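Local coordinates for beta-galactosidase (Marinomonas sp. ef1, PDB 6Y2K), which catalyses the hydrolysis of terminal beta-D-galactose residues from beta-galactosides as a cold-active glycoside hydrolase of family GH42 that assembles into hexamers, at residues Tyr31-Glu36 against Lys67-Thr72; Ala135-Asp140 against Arg237-Asn242. All blocks are in the same frame, centred on the assembly; numbering follows the deposited sequence.

Contact 1. Residues Tyr31-Glu36 against Lys67-Thr72; sequences YVRVGE and KVILGT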
loop_
_atom_site.group_PDB
_atom_site.type_symbol
_atom_site.label_atom_id
_atom_site.label_comp_id
_atom_site.label_asym_id
_atom_site.label_seq_id
_atom_site.Cartn_x
_atom_site.Cartn_y
_atom_site.Cartn_z
ATOM N N TYR A 31 28.490 -6.385 45.648
ATOM C CA TYR A 31 29.107 -7.615 45.143
ATOM C C TYR A 31 29.924 -7.329 43.887
ATOM O O TYR A 31 29.543 -6.499 43.067
ATOM C CB TYR A 31 28.050 -8.665 44.797
ATOM C CG TYR A 31 27.461 -9.367 45.985
ATOM C CD1 TYR A 31 26.575 -8.704 46.829
ATOM C CD2 TYR A 31 27.767 -10.697 46.264
ATOM C CE1 TYR A 31 26.021 -9.337 47.929
ATOM C CE2 TYR A 31 27.215 -11.346 47.358
ATOM C CZ TYR A 31 26.345 -10.659 48.190
ATOM O OH TYR A 31 25.780 -11.279 49.282
ATOM N N VAL A 32 31.044 -8.034 43.740
ATOM C CA VAL A 32 31.936 -7.855 42.596
ATOM C C VAL A 32 32.391 -9.217 42.082
ATOM O O VAL A 32 32.905 -10.027 42.862
ATOM C CB VAL A 32 33.177 -7.020 42.976
ATOM C CG1 VAL A 32 34.070 -6.784 41.755
ATOM C CG2 VAL A 32 32.758 -5.696 43.599
ATOM N N ARG A 33 32.216 -9.468 40.780
ATOM C CA ARG A 33 32.699 -10.709 40.172
ATOM C C ARG A 33 34.074 -10.487 39.533
ATOM O O ARG A 33 34.297 -9.485 38.856
ATOM C CB ARG A 33 31.712 -11.254 39.139
ATOM C CG ARG A 33 32.042 -12.666 38.678
ATOM C CD ARG A 33 31.246 -13.084 37.455
ATOM N NE ARG A 33 31.568 -12.261 36.291
ATOM C CZ ARG A 33 30.965 -12.352 35.107
ATOM N NH1 ARG A 33 30.002 -13.249 34.895
ATOM N NH2 ARG A 33 31.334 -11.537 34.122
ATOM N N VAL A 34 35.000 -11.415 39.781
ATOM C CA VAL A 34 36.315 -11.412 39.124
ATOM C C VAL A 34 36.780 -12.828 38.760
ATOM O O VAL A 34 36.312 -13.811 39.339
ATOM C CB VAL A 34 37.417 -10.751 40.001
ATOM C CG1 VAL A 34 37.017 -9.337 40.409
ATOM C CG2 VAL A 34 37.744 -11.594 41.225
ATOM N N GLY A 35 37.695 -12.910 37.789
ATOM C CA GLY A 35 38.541 -14.099 37.592
ATOM C C GLY A 35 38.242 -15.091 36.472
ATOM O O GLY A 35 39.122 -15.886 36.119
ATOM N N GLU A 36 37.040 -15.049 35.897
ATOM C CA GLU A 36 36.599 -16.110 34.960
ATOM C C GLU A 36 37.332 -16.170 33.605
ATOM O O GLU A 36 37.247 -17.188 32.916
ATOM C CB GLU A 36 35.064 -16.098 34.766
ATOM C CG GLU A 36 34.476 -15.111 33.744
ATOM C CD GLU A 36 34.509 -13.642 34.160
ATOM O OE1 GLU A 36 35.058 -13.286 35.236
ATOM O OE2 GLU A 36 33.972 -12.822 33.381
ATOM N N LYS A 67 31.780 -7.903 48.732
ATOM C CA LYS A 67 31.739 -9.355 48.719
ATOM C C LYS A 67 32.049 -9.848 47.316
ATOM O O LYS A 67 31.491 -9.334 46.352
ATOM C CB LYS A 67 30.352 -9.847 49.127
ATOM C CG LYS A 67 30.000 -9.585 50.583
ATOM C CD LYS A 67 28.713 -10.306 50.957
ATOM C CE LYS A 67 28.526 -10.375 52.465
ATOM N NZ LYS A 67 28.550 -9.017 53.078
ATOM N N VAL A 68 32.917 -10.850 47.195
ATOM C CA VAL A 68 33.429 -11.259 45.888
ATOM C C VAL A 68 32.800 -12.563 45.399
ATOM O O VAL A 68 32.645 -13.514 46.167
ATOM C CB VAL A 68 34.967 -11.360 45.884
ATOM C CG1 VAL A 68 35.477 -11.915 44.546
ATOM C CG2 VAL A 68 35.571 -9.984 46.150
ATOM N N ILE A 69 32.434 -12.573 44.114
ATOM C CA ILE A 69 32.033 -13.776 43.397
ATOM C C ILE A 69 33.237 -14.159 42.546
ATOM O O ILE A 69 33.585 -13.433 41.618
ATOM C CB ILE A 69 30.814 -13.528 42.470
ATOM C CG1 ILE A 69 29.605 -12.992 43.255
ATOM C CG2 ILE A 69 30.440 -14.804 41.715
ATOM C CD1 ILE A 69 28.621 -12.202 42.407
ATOM N N LEU A 70 33.868 -15.292 42.855
ATOM C CA LEU A 70 35.105 -15.695 42.183
ATOM C C LEU A 70 34.757 -16.659 41.048
ATOM O O LEU A 70 34.118 -17.678 41.276
ATOM C CB LEU A 70 36.053 -16.393 43.170
ATOM C CG LEU A 70 37.527 -15.992 43.234
ATOM C CD1 LEU A 70 38.336 -17.095 43.919
ATOM C CD2 LEU A 70 38.144 -15.603 41.898
ATOM N N GLY A 71 35.171 -16.340 39.830
ATOM C CA GLY A 71 34.908 -17.219 38.679
ATOM C C GLY A 71 36.046 -18.194 38.399
ATOM O O GLY A 71 37.195 -17.773 38.332
ATOM N N THR A 72 35.738 -19.484 38.223
ATOM C CA THR A 72 36.731 -20.433 37.732
ATOM C C THR A 72 36.984 -20.080 36.256
ATOM O O THR A 72 36.045 -19.731 35.542
ATOM C CB THR A 72 36.336 -21.930 37.885
ATOM O OG1 THR A 72 35.219 -22.266 37.047
ATOM C CG2 THR A 72 36.027 -22.260 39.331
HETATM O O HOH W 1 35.501 -19.257 32.848
#

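Contact 2. Residues Ala135-Asp140 against Arg237-Asn242; sequences ASWQTD and RDLVHN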
loop_
_atom_site.group_PDB
_atom_site.type_symbol
_atom_site.label_atom_id
_atom_site.label_comp_id
_atom_site.label_asym_id
_atom_site.label_seq_id
_atom_site.Cartn_x
_atom_site.Cartn_y
_atom_site.Cartn_z
ATOM N N ALA A 135 32.540 -14.713 48.766
ATOM C CA ALA A 135 31.197 -15.079 49.207
ATOM C C ALA A 135 30.554 -16.145 48.326
ATOM O O ALA A 135 29.624 -16.832 48.761
ATOM C CB ALA A 135 30.323 -13.838 49.246
ATOM N N SER A 136 31.068 -16.301 47.104
ATOM C CA SER A 136 30.414 -17.095 46.077
ATOM C C SER A 136 31.400 -17.505 44.991
ATOM O O SER A 136 32.415 -16.831 44.795
ATOM C CB SER A 136 29.285 -16.252 45.468
ATOM O OG SER A 136 28.732 -16.856 44.315
ATOM N N TRP A 137 31.093 -18.593 44.279
ATOM C CA TRP A 137 31.862 -18.989 43.097
ATOM C C TRP A 137 30.954 -19.120 41.888
ATOM O O TRP A 137 29.891 -19.729 41.990
ATOM C CB TRP A 137 32.547 -20.342 43.305
ATOM C CG TRP A 137 33.645 -20.376 44.328
ATOM C CD1 TRP A 137 33.499 -20.479 45.677
ATOM C CD2 TRP A 137 35.049 -20.351 44.075
ATOM N NE1 TRP A 137 34.725 -20.507 46.282
ATOM C CE2 TRP A 137 35.698 -20.438 45.322
ATOM C CE3 TRP A 137 35.828 -20.276 42.910
ATOM C CZ2 TRP A 137 37.093 -20.449 45.446
ATOM C CZ3 TRP A 137 37.215 -20.288 43.029
ATOM C CH2 TRP A 137 37.834 -20.366 44.288
ATOM N N GLN A 138 31.387 -18.569 40.751
ATOM C CA GLN A 138 30.769 -18.849 39.445
ATOM C C GLN A 138 31.594 -19.919 38.747
ATOM O O GLN A 138 32.796 -19.729 38.536
ATOM C CB GLN A 138 30.731 -17.595 38.560
ATOM C CG GLN A 138 30.163 -17.844 37.158
ATOM C CD GLN A 138 30.201 -16.616 36.277
ATOM O OE1 GLN A 138 29.423 -15.693 36.476
ATOM N NE2 GLN A 138 31.101 -16.602 35.293
ATOM N N THR A 139 30.968 -21.036 38.381
ATOM C CA THR A 139 31.646 -22.062 37.585
ATOM C C THR A 139 31.717 -21.629 36.121
ATOM O O THR A 139 30.699 -21.309 35.527
ATOM C CB THR A 139 30.927 -23.413 37.664
ATOM O OG1 THR A 139 29.537 -23.239 37.361
ATOM C CG2 THR A 139 31.080 -24.010 39.060
ATOM N N ASP A 140 32.919 -21.590 35.553
ATOM C CA ASP A 140 33.090 -21.373 34.114
ATOM C C ASP A 140 32.455 -19.997 33.738
ATOM O O ASP A 140 32.569 -19.025 34.516
ATOM C CB ASP A 140 32.498 -22.594 33.369
ATOM C CG ASP A 140 33.012 -22.766 31.934
ATOM O OD1 ASP A 140 32.382 -22.175 31.014
ATOM O OD2 ASP A 140 33.972 -23.548 31.716
ATOM N N ARG A 237 30.028 -21.104 50.740
ATOM C CA ARG A 237 29.977 -20.175 49.601
ATOM C C ARG A 237 28.846 -20.572 48.635
ATOM O O ARG A 237 28.653 -21.757 48.371
ATOM C CB ARG A 237 31.315 -20.150 48.852
ATOM C CG ARG A 237 32.360 -19.230 49.460
ATOM C CD ARG A 237 32.783 -19.625 50.874
ATOM N NE ARG A 237 33.786 -18.697 51.395
ATOM C CZ ARG A 237 34.384 -18.807 52.581
ATOM N NH1 ARG A 237 35.281 -17.898 52.950
ATOM N NH2 ARG A 237 34.108 -19.825 53.395
ATOM N N ASP A 238 28.110 -19.582 48.123
ATOM C CA ASP A 238 27.065 -19.830 47.127
ATOM C C ASP A 238 27.692 -20.209 45.791
ATOM O O ASP A 238 28.504 -19.461 45.258
ATOM C CB ASP A 238 26.194 -18.590 46.910
ATOM C CG ASP A 238 25.297 -18.277 48.093
ATOM O OD1 ASP A 238 24.783 -19.206 48.739
ATOM O OD2 ASP A 238 25.060 -17.086 48.333
ATOM N N LEU A 239 27.329 -21.375 45.272
ATOM C CA LEU A 239 27.796 -21.809 43.951
ATOM C C LEU A 239 26.720 -21.453 42.932
ATOM O O LEU A 239 25.539 -21.766 43.122
ATOM C CB LEU A 239 28.096 -23.306 43.957
ATOM C CG LEU A 239 29.022 -23.781 45.095
ATOM C CD1 LEU A 239 29.320 -25.258 44.960
ATOM C CD2 LEU A 239 30.317 -22.981 45.115
ATOM N N VAL A 240 27.147 -20.791 41.861
ATOM C CA VAL A 240 26.247 -20.201 40.877
ATOM C C VAL A 240 26.822 -20.415 39.482
ATOM O O VAL A 240 28.039 -20.570 39.322
ATOM C CB VAL A 240 26.027 -18.689 41.182
ATOM C CG1 VAL A 240 27.315 -17.886 41.098
ATOM C CG2 VAL A 240 24.962 -18.069 40.282
ATOM N N HIS A 241 25.940 -20.461 38.488
ATOM C CA HIS A 241 26.341 -20.342 37.098
ATOM C C HIS A 241 25.533 -19.233 36.417
ATOM O O HIS A 241 24.413 -18.914 36.849
ATOM C CB HIS A 241 26.205 -21.664 36.337
ATOM C CG HIS A 241 26.781 -21.584 34.962
ATOM N ND1 HIS A 241 28.140 -21.554 34.735
ATOM C CD2 HIS A 241 26.194 -21.404 33.755
ATOM C CE1 HIS A 241 28.363 -21.401 33.443
ATOM N NE2 HIS A 241 27.200 -21.303 32.826
ATOM N N ASN A 242 26.122 -18.627 35.381
ATOM C CA ASN A 242 25.483 -17.530 34.646
ATOM C C ASN A 242 24.883 -18.025 33.317
ATOM O O ASN A 242 25.596 -18.283 32.354
ATOM C CB ASN A 242 26.426 -16.316 34.478
ATOM C CG ASN A 242 27.724 -16.637 33.746
ATOM O OD1 ASN A 242 28.243 -17.756 33.806
ATOM N ND2 ASN A 242 28.262 -15.638 33.051
#

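Contact 1. Residues Tyr31-Glu36 against Lys67-Thr72
Val34 packs beside Val68 and Leu70 on one face of the sheet where the second and third strands of a TIM barrel run parallel. Four backbone hydrogen bonds make the ladder: Val32 N to Lys67 O, Ile69 N to Val32 O, Val34 N to Ile69 O and Gly71 N to Val34 O (2.8 Å). On the outer side, toward helix 111-128, CG2 of Val34 meets both CG1 of Val68 at 4.0 Å and CD2 of Leu70 at 4.1 Å. On the other side CB of Lys67 sits over one face of the Tyr31 ring in a CH-pi contact, 4.0 Å from its centroid, and its CD runs on to Tyr31 OH at 3.5 Å; Ile69 CG1 comes to the edge of the same ring. Arg33 crosses Ile69 at a slant, its CG 4.0 Å from Ile69 CG2, then bends at chi3 (64°) and carries its guanidinium toward Glu36. There NH2 and Glu36 OE2 pair by charge alone, the oxygen lying well out of the guanidinium plane. In the second shell, Tyr8 OH bonds to Glu36 OE2 and Glu314 forms a salt bridge with Arg33 NH1. Beyond the strand ends, one water donates to Glu36 O (2.7 Å) and Thr72 O (2.8 Å).

Contact 2. Residues Ala135-Asp140 against Arg237-Asn242
Gln138 and Asn242 stack their amides, planes 16° apart, toward the C-terminal ends of the fourth and fifth strands of the TIM barrel, a parallel neighbouring pair. Along Gln138, CB lies 4.3 Å from Val240 CG1, and CG, anti to the backbone N (chi1 177°), extends to within 3.9 Å of Asn242 OD1. CD sits against the carboxamide of Asn242. At the tip the two ends part: OE1 accepts from Arg33 NH1, while NE2 donates to Asp140 O (2.9 Å) almost within its own amide plane, tying the side chain to the loop that follows its strand. Asn242 ND2 in turn bonds to Asn141 OD1. Nearer the strand starts, Asp238 O takes two donors from opposite faces of its carbonyl plane, Trp137 N at 2.9 Å and Ser136 OG at 2.8 Å. Trp137 CB packs on Leu239 CD2 (3.9 Å) on the side covered by helix 205-233, and its indole NE1 bonds to Ser234 OG. Val240 N to Trp137 O and Thr139 N to Val240 O continue the backbone bonding. Past them His241 turns its ring edge to Thr139, and ND1 donates to Thr139 O at 2.7 Å, a bent bond although the oxygen lies only 8° out of the imidazole plane.

Overall arrangement
Contacts 1 and 2 illustrate how neighbouring parts of one barrel wall differ in chemistry. Both are largely buried and join neighbouring parallel strands; because strands 67-71 and 134-138 are themselves adjacent, the pairs form four consecutive staves, their centres about 8 Å apart. Val68 O with Ala135 N and Thr72 OG1 with Asp140 N probably bond across the seam, where Leu70 also packs on Trp137. Contact 1 is the more apolar in its side-chain contacts and has an exposed lysine at its strand start. Contact 2 has serine and histidine hydrogen bonds, and a stacked pair of amides. Toward the C-terminal ends, where TIM-barrel enzymes place their active sites, Arg33 of contact 1 meets Gln138 of contact 2.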